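Local coordinates for protein glycosyl transferase (Staphylococcus aureus, PDB 5U02) that is a glycosyltransferase of the TarS family, here a largely helical linker region followed by beta-sheet domains of the E-set clan, at residues L118-N123 with E130-A135; A306-K311 with V344-A349. All blocks are in the same frame, centred on the assembly; numbering follows the deposited sequence.

Contact 1 (L118-N123 with E130-A135); sequences LNIQFN and EGIDIA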
ATOM      1  N   LEU A 118       4.070 -24.904  -2.275  1.00 63.84           N
ATOM      2  CA  LEU A 118       2.762 -25.274  -1.753  1.00 61.52           C
ATOM      3  C   LEU A 118       2.754 -26.696  -1.208  1.00 63.44           C
ATOM      4  O   LEU A 118       3.346 -27.606  -1.797  1.00 61.52           O
ATOM      5  CB  LEU A 118       1.698 -25.137  -2.844  1.00 57.50           C
ATOM      6  CG  LEU A 118       0.859 -23.857  -2.859  1.00 56.48           C
ATOM      7  CD1 LEU A 118       1.717 -22.638  -2.585  1.00 59.31           C
ATOM      8  CD2 LEU A 118       0.147 -23.712  -4.194  1.00 54.51           C
ATOM      9  N   ASN A 119       2.079 -26.875  -0.074  1.00 66.19           N
ATOM     10  CA  ASN A 119       1.702 -28.186   0.444  1.00 67.18           C
ATOM     11  C   ASN A 119       0.182 -28.243   0.469  1.00 65.79           C
ATOM     12  O   ASN A 119      -0.456 -27.462   1.183  1.00 65.41           O
ATOM     13  CB  ASN A 119       2.282 -28.429   1.839  1.00 69.55           C
ATOM     14  CG  ASN A 119       3.795 -28.361   1.862  1.00 71.89           C
ATOM     15  OD1 ASN A 119       4.445 -28.380   0.818  1.00 71.36           O
ATOM     16  ND2 ASN A 119       4.365 -28.290   3.060  1.00 73.98           N
ATOM     17  N   ILE A 120      -0.397 -29.160  -0.305  1.00 65.07           N
ATOM     18  CA  ILE A 120      -1.823 -29.132  -0.614  1.00 64.80           C
ATOM     19  C   ILE A 120      -2.468 -30.463  -0.248  1.00 68.70           C
ATOM     20  O   ILE A 120      -1.957 -31.527  -0.616  1.00 70.42           O
ATOM     21  CB  ILE A 120      -2.069 -28.827  -2.105  1.00 63.04           C
ATOM     22  CG1 ILE A 120      -1.462 -27.479  -2.490  1.00 60.25           C
ATOM     23  CG2 ILE A 120      -3.556 -28.852  -2.408  1.00 62.69           C
ATOM     24  CD1 ILE A 120      -1.406 -27.247  -3.986  1.00 57.46           C
ATOM     25  N   GLN A 121      -3.599 -30.398   0.458  1.00 69.58           N
ATOM     26  CA  GLN A 121      -4.533 -31.512   0.567  1.00 72.55           C
ATOM     27  C   GLN A 121      -5.797 -31.111  -0.182  1.00 73.62           C
ATOM     28  O   GLN A 121      -6.443 -30.120   0.176  1.00 75.85           O
ATOM     29  CB  GLN A 121      -4.842 -31.857   2.027  1.00 73.37           C
ATOM     30  CG  GLN A 121      -6.041 -32.803   2.172  1.00 72.19           C
ATOM     31  CD  GLN A 121      -6.603 -32.889   3.596  1.00 75.56           C
ATOM     32  OE1 GLN A 121      -6.845 -31.874   4.242  1.00 70.77           O
ATOM     33  NE2 GLN A 121      -6.833 -34.108   4.074  1.00 73.28           N
ATOM     34  N   PHE A 122      -6.137 -31.867  -1.230  1.00 67.97           N
ATOM     35  CA  PHE A 122      -7.162 -31.404  -2.159  1.00 68.94           C
ATOM     36  C   PHE A 122      -8.577 -31.704  -1.678  1.00 70.36           C
ATOM     37  O   PHE A 122      -9.515 -30.986  -2.045  1.00 68.37           O
ATOM     38  CB  PHE A 122      -6.930 -32.017  -3.538  1.00 68.42           C
ATOM     39  CG  PHE A 122      -5.730 -31.457  -4.252  1.00 64.03           C
ATOM     40  CD1 PHE A 122      -5.820 -30.285  -4.994  1.00 61.37           C
ATOM     41  CD2 PHE A 122      -4.507 -32.094  -4.170  1.00 59.80           C
ATOM     42  CE1 PHE A 122      -4.707 -29.772  -5.646  1.00 57.44           C
ATOM     43  CE2 PHE A 122      -3.398 -31.591  -4.818  1.00 59.06           C
ATOM     44  CZ  PHE A 122      -3.495 -30.428  -5.557  1.00 56.88           C
ATOM     45  N   ASN A 123      -8.760 -32.742  -0.867  1.00 73.43           N
ATOM     46  CA  ASN A 123     -10.069 -33.074  -0.321  1.00 76.54           C
ATOM     47  C   ASN A 123      -9.897 -33.644   1.078  1.00 80.43           C
ATOM     48  O   ASN A 123      -8.799 -34.038   1.478  1.00 79.61           O
ATOM     49  CB  ASN A 123     -10.830 -34.060  -1.221  1.00 78.36           C
ATOM     50  CG  ASN A 123     -11.699 -33.359  -2.257  1.00 79.41           C
ATOM     51  OD1 ASN A 123     -12.790 -32.877  -1.945  1.00 78.98           O
ATOM     52  ND2 ASN A 123     -11.211 -33.283  -3.489  1.00 80.55           N
ATOM     53  N   GLU A 130       3.399 -32.397  -1.040  1.00 80.74           N
ATOM     54  CA  GLU A 130       4.228 -31.330  -0.501  1.00 77.24           C
ATOM     55  C   GLU A 130       5.264 -30.874  -1.522  1.00 76.61           C
ATOM     56  O   GLU A 130       5.755 -31.665  -2.333  1.00 79.37           O
ATOM     57  CB  GLU A 130       4.917 -31.791   0.794  1.00 76.20           C
ATOM     58  CG  GLU A 130       4.018 -32.662   1.672  1.00 77.40           C
ATOM     59  CD  GLU A 130       4.303 -32.524   3.157  1.00 79.53           C
ATOM     60  OE1 GLU A 130       4.408 -33.562   3.840  1.00 80.60           O
ATOM     61  OE2 GLU A 130       4.414 -31.382   3.646  1.00 80.76           O
ATOM     62  N   GLY A 131       5.579 -29.580  -1.481  1.00 73.93           N
ATOM     63  CA  GLY A 131       6.642 -29.013  -2.291  1.00 72.63           C
ATOM     64  C   GLY A 131       6.279 -28.728  -3.736  1.00 71.06           C
ATOM     65  O   GLY A 131       7.056 -29.033  -4.644  1.00 74.31           O
ATOM     66  N   ILE A 132       5.118 -28.126  -3.962  1.00 65.93           N
ATOM     67  CA  ILE A 132       4.624 -27.869  -5.312  1.00 66.25           C
ATOM     68  C   ILE A 132       5.045 -26.467  -5.735  1.00 64.24           C
ATOM     69  O   ILE A 132       4.674 -25.480  -5.092  1.00 59.65           O
ATOM     70  CB  ILE A 132       3.099 -28.033  -5.379  1.00 66.15           C
ATOM     71  CG1 ILE A 132       2.689 -29.375  -4.765  1.00 68.31           C
ATOM     72  CG2 ILE A 132       2.609 -27.913  -6.813  1.00 66.17           C
ATOM     73  CD1 ILE A 132       1.205 -29.665  -4.838  1.00 68.50           C
ATOM     74  N   ASP A 133       5.814 -26.380  -6.821  1.00 69.99           N
ATOM     75  CA  ASP A 133       6.294 -25.097  -7.323  1.00 70.60           C
ATOM     76  C   ASP A 133       5.123 -24.202  -7.733  1.00 69.15           C
ATOM     77  O   ASP A 133       4.022 -24.670  -8.034  1.00 69.39           O
ATOM     78  CB  ASP A 133       7.231 -25.304  -8.516  1.00 73.10           C
ATOM     79  CG  ASP A 133       8.658 -25.623  -8.097  1.00 75.99           C
ATOM     80  OD1 ASP A 133       8.955 -25.572  -6.887  1.00 75.78           O
ATOM     81  OD2 ASP A 133       9.487 -25.924  -8.983  1.00 78.26           O
ATOM     82  N   ILE A 134       5.375 -22.895  -7.745  1.00 67.23           N
ATOM     83  CA  ILE A 134       4.377 -21.906  -8.138  1.00 63.70           C
ATOM     84  C   ILE A 134       4.777 -21.351  -9.499  1.00 62.71           C
ATOM     85  O   ILE A 134       5.806 -20.675  -9.630  1.00 64.93           O
ATOM     86  CB  ILE A 134       4.237 -20.783  -7.104  1.00 61.51           C
ATOM     87  CG1 ILE A 134       4.042 -21.367  -5.708  1.00 64.96           C
ATOM     88  CG2 ILE A 134       3.071 -19.878  -7.473  1.00 59.49           C
ATOM     89  CD1 ILE A 134       3.475 -20.368  -4.713  1.00 65.00           C
ATOM     90  N   ALA A 135       3.958 -21.631 -10.512  1.00 58.73           N
ATOM     91  CA  ALA A 135       4.196 -21.164 -11.868  1.00 54.16           C
ATOM     92  C   ALA A 135       3.802 -19.695 -12.008  1.00 50.71           C
ATOM     93  O   ALA A 135       3.122 -19.122 -11.155  1.00 42.82           O
ATOM     94  CB  ALA A 135       3.435 -22.030 -12.871  1.00 55.93           C
TER

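Contact 2 (A306-K311 with V344-A349); sequences ASVVLK and VKLNTA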
ATOM      1  N   ALA A 306     -12.893  23.369 -16.514  1.00 29.73           N
ATOM      2  CA  ALA A 306     -11.689  23.869 -17.151  1.00 26.48           C
ATOM      3  C   ALA A 306     -11.758  25.386 -17.139  1.00 22.35           C
ATOM      4  O   ALA A 306     -12.799  25.974 -16.842  1.00 25.42           O
ATOM      5  CB  ALA A 306     -11.541  23.323 -18.576  1.00 28.35           C
ATOM      6  N   SER A 307     -10.634  26.021 -17.452  1.00 23.54           N
ATOM      7  CA  SER A 307     -10.592  27.474 -17.496  1.00 27.03           C
ATOM      8  C   SER A 307      -9.498  27.913 -18.457  1.00 32.77           C
ATOM      9  O   SER A 307      -8.530  27.184 -18.697  1.00 33.96           O
ATOM     10  CB  SER A 307     -10.355  28.074 -16.104  1.00 26.85           C
ATOM     11  OG  SER A 307      -9.085  27.707 -15.593  1.00 26.40           O
ATOM     12  N   VAL A 308      -9.677  29.109 -19.013  1.00 31.79           N
ATOM     13  CA  VAL A 308      -8.658  29.784 -19.804  1.00 28.71           C
ATOM     14  C   VAL A 308      -8.312  31.090 -19.105  1.00 31.74           C
ATOM     15  O   VAL A 308      -9.200  31.807 -18.632  1.00 35.32           O
ATOM     16  CB  VAL A 308      -9.115  30.038 -21.256  1.00 32.19           C
ATOM     17  CG1 VAL A 308      -9.141  28.731 -22.034  1.00 33.35           C
ATOM     18  CG2 VAL A 308     -10.483  30.708 -21.287  1.00 28.38           C
ATOM     19  N   VAL A 309      -7.020  31.385 -19.030  1.00 30.13           N
ATOM     20  CA  VAL A 309      -6.511  32.526 -18.283  1.00 28.95           C
ATOM     21  C   VAL A 309      -5.902  33.503 -19.274  1.00 32.58           C
ATOM     22  O   VAL A 309      -5.066  33.121 -20.103  1.00 30.35           O
ATOM     23  CB  VAL A 309      -5.476  32.100 -17.228  1.00 29.89           C
ATOM     24  CG1 VAL A 309      -4.891  33.324 -16.540  1.00 29.61           C
ATOM     25  CG2 VAL A 309      -6.102  31.164 -16.216  1.00 27.58           C
ATOM     26  N   LEU A 310      -6.342  34.755 -19.205  1.00 35.09           N
ATOM     27  CA  LEU A 310      -5.694  35.853 -19.898  1.00 35.76           C
ATOM     28  C   LEU A 310      -4.881  36.660 -18.894  1.00 41.33           C
ATOM     29  O   LEU A 310      -4.910  36.407 -17.688  1.00 40.75           O
ATOM     30  CB  LEU A 310      -6.726  36.734 -20.613  1.00 37.77           C
ATOM     31  CG  LEU A 310      -7.554  36.030 -21.696  1.00 37.76           C
ATOM     32  CD1 LEU A 310      -8.889  35.557 -21.148  1.00 36.91           C
ATOM     33  CD2 LEU A 310      -7.752  36.924 -22.912  1.00 40.97           C
ATOM     34  N   LYS A 311      -4.142  37.644 -19.406  1.00 47.77           N
ATOM     35  CA  LYS A 311      -3.212  38.376 -18.554  1.00 50.32           C
ATOM     36  C   LYS A 311      -3.928  39.232 -17.515  1.00 48.23           C
ATOM     37  O   LYS A 311      -3.337  39.554 -16.477  1.00 53.07           O
ATOM     38  CB  LYS A 311      -2.283  39.230 -19.418  1.00 57.28           C
ATOM     39  CG  LYS A 311      -1.173  39.935 -18.659  1.00 63.29           C
ATOM     40  CD  LYS A 311      -1.344  41.438 -18.716  1.00 66.61           C
ATOM     41  CE  LYS A 311      -0.167  42.147 -18.074  1.00 69.35           C
ATOM     42  NZ  LYS A 311      -0.362  42.308 -16.608  1.00 70.57           N
ATOM     43  N   VAL A 344      -3.069  33.087 -22.200  1.00 30.13           N
ATOM     44  CA  VAL A 344      -1.749  32.791 -21.667  1.00 32.38           C
ATOM     45  C   VAL A 344      -1.688  31.382 -21.082  1.00 31.83           C
ATOM     46  O   VAL A 344      -0.633  30.741 -21.120  1.00 29.93           O
ATOM     47  CB  VAL A 344      -1.372  33.858 -20.620  1.00 38.58           C
ATOM     48  CG1 VAL A 344      -0.292  33.361 -19.674  1.00 45.32           C
ATOM     49  CG2 VAL A 344      -0.921  35.139 -21.312  1.00 37.11           C
ATOM     50  N   LYS A 345      -2.814  30.865 -20.592  1.00 28.59           N
ATOM     51  CA  LYS A 345      -2.816  29.649 -19.795  1.00 32.13           C
ATOM     52  C   LYS A 345      -4.107  28.881 -20.038  1.00 34.66           C
ATOM     53  O   LYS A 345      -5.183  29.477 -20.146  1.00 30.88           O
ATOM     54  CB  LYS A 345      -2.670  29.986 -18.307  1.00 37.79           C
ATOM     55  CG  LYS A 345      -2.167  28.850 -17.442  1.00 46.74           C
ATOM     56  CD  LYS A 345      -1.807  29.365 -16.051  1.00 52.76           C
ATOM     57  CE  LYS A 345      -0.789  30.498 -16.131  1.00 55.84           C
ATOM     58  NZ  LYS A 345      -0.442  31.046 -14.787  1.00 59.44           N
ATOM     59  N   LEU A 346      -3.991  27.555 -20.113  1.00 32.13           N
ATOM     60  CA  LEU A 346      -5.137  26.670 -20.272  1.00 30.78           C
ATOM     61  C   LEU A 346      -5.101  25.632 -19.165  1.00 30.15           C
ATOM     62  O   LEU A 346      -4.070  24.989 -18.951  1.00 30.94           O
ATOM     63  CB  LEU A 346      -5.133  25.988 -21.644  1.00 28.53           C
ATOM     64  CG  LEU A 346      -6.391  25.190 -21.997  1.00 36.86           C
ATOM     65  CD1 LEU A 346      -6.799  25.442 -23.444  1.00 37.74           C
ATOM     66  CD2 LEU A 346      -6.185  23.702 -21.752  1.00 42.13           C
ATOM     67  N   ASN A 347      -6.219  25.471 -18.465  1.00 28.28           N
ATOM     68  CA  ASN A 347      -6.302  24.561 -17.330  1.00 30.79           C
ATOM     69  C   ASN A 347      -7.408  23.539 -17.544  1.00 29.34           C
ATOM     70  O   ASN A 347      -8.505  23.883 -17.987  1.00 27.30           O
ATOM     71  CB  ASN A 347      -6.559  25.318 -16.021  1.00 29.82           C
ATOM     72  CG  ASN A 347      -5.313  25.993 -15.482  1.00 40.16           C
ATOM     73  OD1 ASN A 347      -4.601  26.681 -16.210  1.00 46.64           O
ATOM     74  ND2 ASN A 347      -5.041  25.794 -14.196  1.00 45.18           N
ATOM     75  N   THR A 348      -7.106  22.280 -17.234  1.00 28.35           N
ATOM     76  CA  THR A 348      -8.120  21.256 -17.058  1.00 28.71           C
ATOM     77  C   THR A 348      -8.420  21.133 -15.565  1.00 31.73           C
ATOM     78  O   THR A 348      -7.974  21.950 -14.754  1.00 35.78           O
ATOM     79  CB  THR A 348      -7.665  19.929 -17.665  1.00 27.69           C
ATOM     80  OG1 THR A 348      -6.503  19.454 -16.972  1.00 28.45           O
ATOM     81  CG2 THR A 348      -7.339  20.105 -19.138  1.00 27.89           C
ATOM     82  N   ALA A 349      -9.161  20.087 -15.186  1.00 32.75           N
ATOM     83  CA  ALA A 349      -9.611  19.968 -13.801  1.00 39.58           C
ATOM     84  C   ALA A 349      -8.449  19.824 -12.822  1.00 39.11           C
ATOM     85  O   ALA A 349      -8.534  20.308 -11.687  1.00 41.02           O
ATOM     86  CB  ALA A 349     -10.572  18.787 -13.662  1.00 40.24           C
TER

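Contact 1 (L118-N123 with E130-A135)
L118 and I132 join the two strands through a pair of nearly straight backbone hydrogen bonds, L118 N to I132 O at 2.9 Å and I132 N to L118 O at 2.8 Å. A third bond comes from a side chain: the carbonyl oxygen of the N119 amide, OD1, accepts from the backbone N-H of G131 at 2.8 Å, with an N-H...O angle of 154° and the donor somewhat tilted from the carbonyl plane. N119 can do this because its CG stands beside its own backbone N (chi1 -60°), which turns the short side chain toward the partner strand. OD1 and L118 O thus serve two consecutive amides of the other segment, a post that suits asparagine, whose amide carbon is bonded directly to CB, so that its OD1 lies close to the main chain. Its ND2 comes within 3.1 Å of E130 OE2, but the angle is poor for a hydrogen bond and the amide and carboxylate planes are almost perpendicular.

Since G131 and I132 both face L118, this is a G1 beta bulge in the hairpin of strands 117-121 and 129-132. The bulge residue G131 has positive phi (80°), a conformation readily adopted by glycine.

Apolar contacts gather on the side of L118 and I132. L118 CD1 meets I134 CD1 at 3.6 Å, and I120 CD1 meets I132 CD1 at 3.7 Å; in each pair the side chains run at about a right angle. I120 also uses its other branch: CG2, anti to the backbone N, sits 3.4 Å above the centre of the F122 ring, within its own segment. Branched aliphatic residues suit this layer, which Y103 of helix 93-105 covers over I132 while I113 and Y108 pack on L118.

Contact 2 (A306-K311 with V344-A349)
V309 and K345 pack tightly, CB to CB at 3.7 Å, their side chains lying side by side and pointing the same way. Their backbones are joined too, V309 N donating to K345 O at 2.9 Å, and S307 and N347 form a similar pair with bonds in both directions. Close by, A306 CB presses on N347 O at 3.1 Å, a spot suited to a small methyl. S307 OG rests 3.5 Å from N347 CB and is buried with no polar partner. M318 of the second subunit packs on S307, V309 and N347, so this face belongs to a subunit contact.

On the other face V308 and L346 meet more loosely, CG1 to CD1 at 4.3 Å, and fill in with I315, I329, L331 and I343. The solvent side lies at the end where V344 and K311 are exposed. There K345 extends CG anti to its backbone N (chi1 -159°), then bends at chi3 and carries its ammonium away from the partner strand, as suits a lysine, a partly exposed residue here.

At this same end V309 O is gripped by two donors, V344 N at 2.9 Å and K345 N at 3.2 Å. V344 and K345 both face V309, a classic beta bulge at the end of the antiparallel pairing of strands 304-310 and 345-347, in a C-terminal domain of the E-set clan.

Contacts 1 and 2 share no strand: their centres are 59 Å apart, on opposite sides of the chain's centre, and their nearest atoms are about 40 Å apart. Contact 1 joins neighbours in sequence within a small three-stranded sheet backed by helix 93-105, and is only partly buried. Contact 2 brings together segments 33 residues apart at their closest ends inside a seven-stranded sheet, is largely buried and adjoins a second subunit, whereas no other chain touches contact 1. Both contain a bulge, but of different types. Contact 1 adds a side-chain amide to few backbone bonds; in contact 2 the hydrogen bonds between the segments are all backbone to backbone, with longer strand pairing and a smaller angle away from antiparallel.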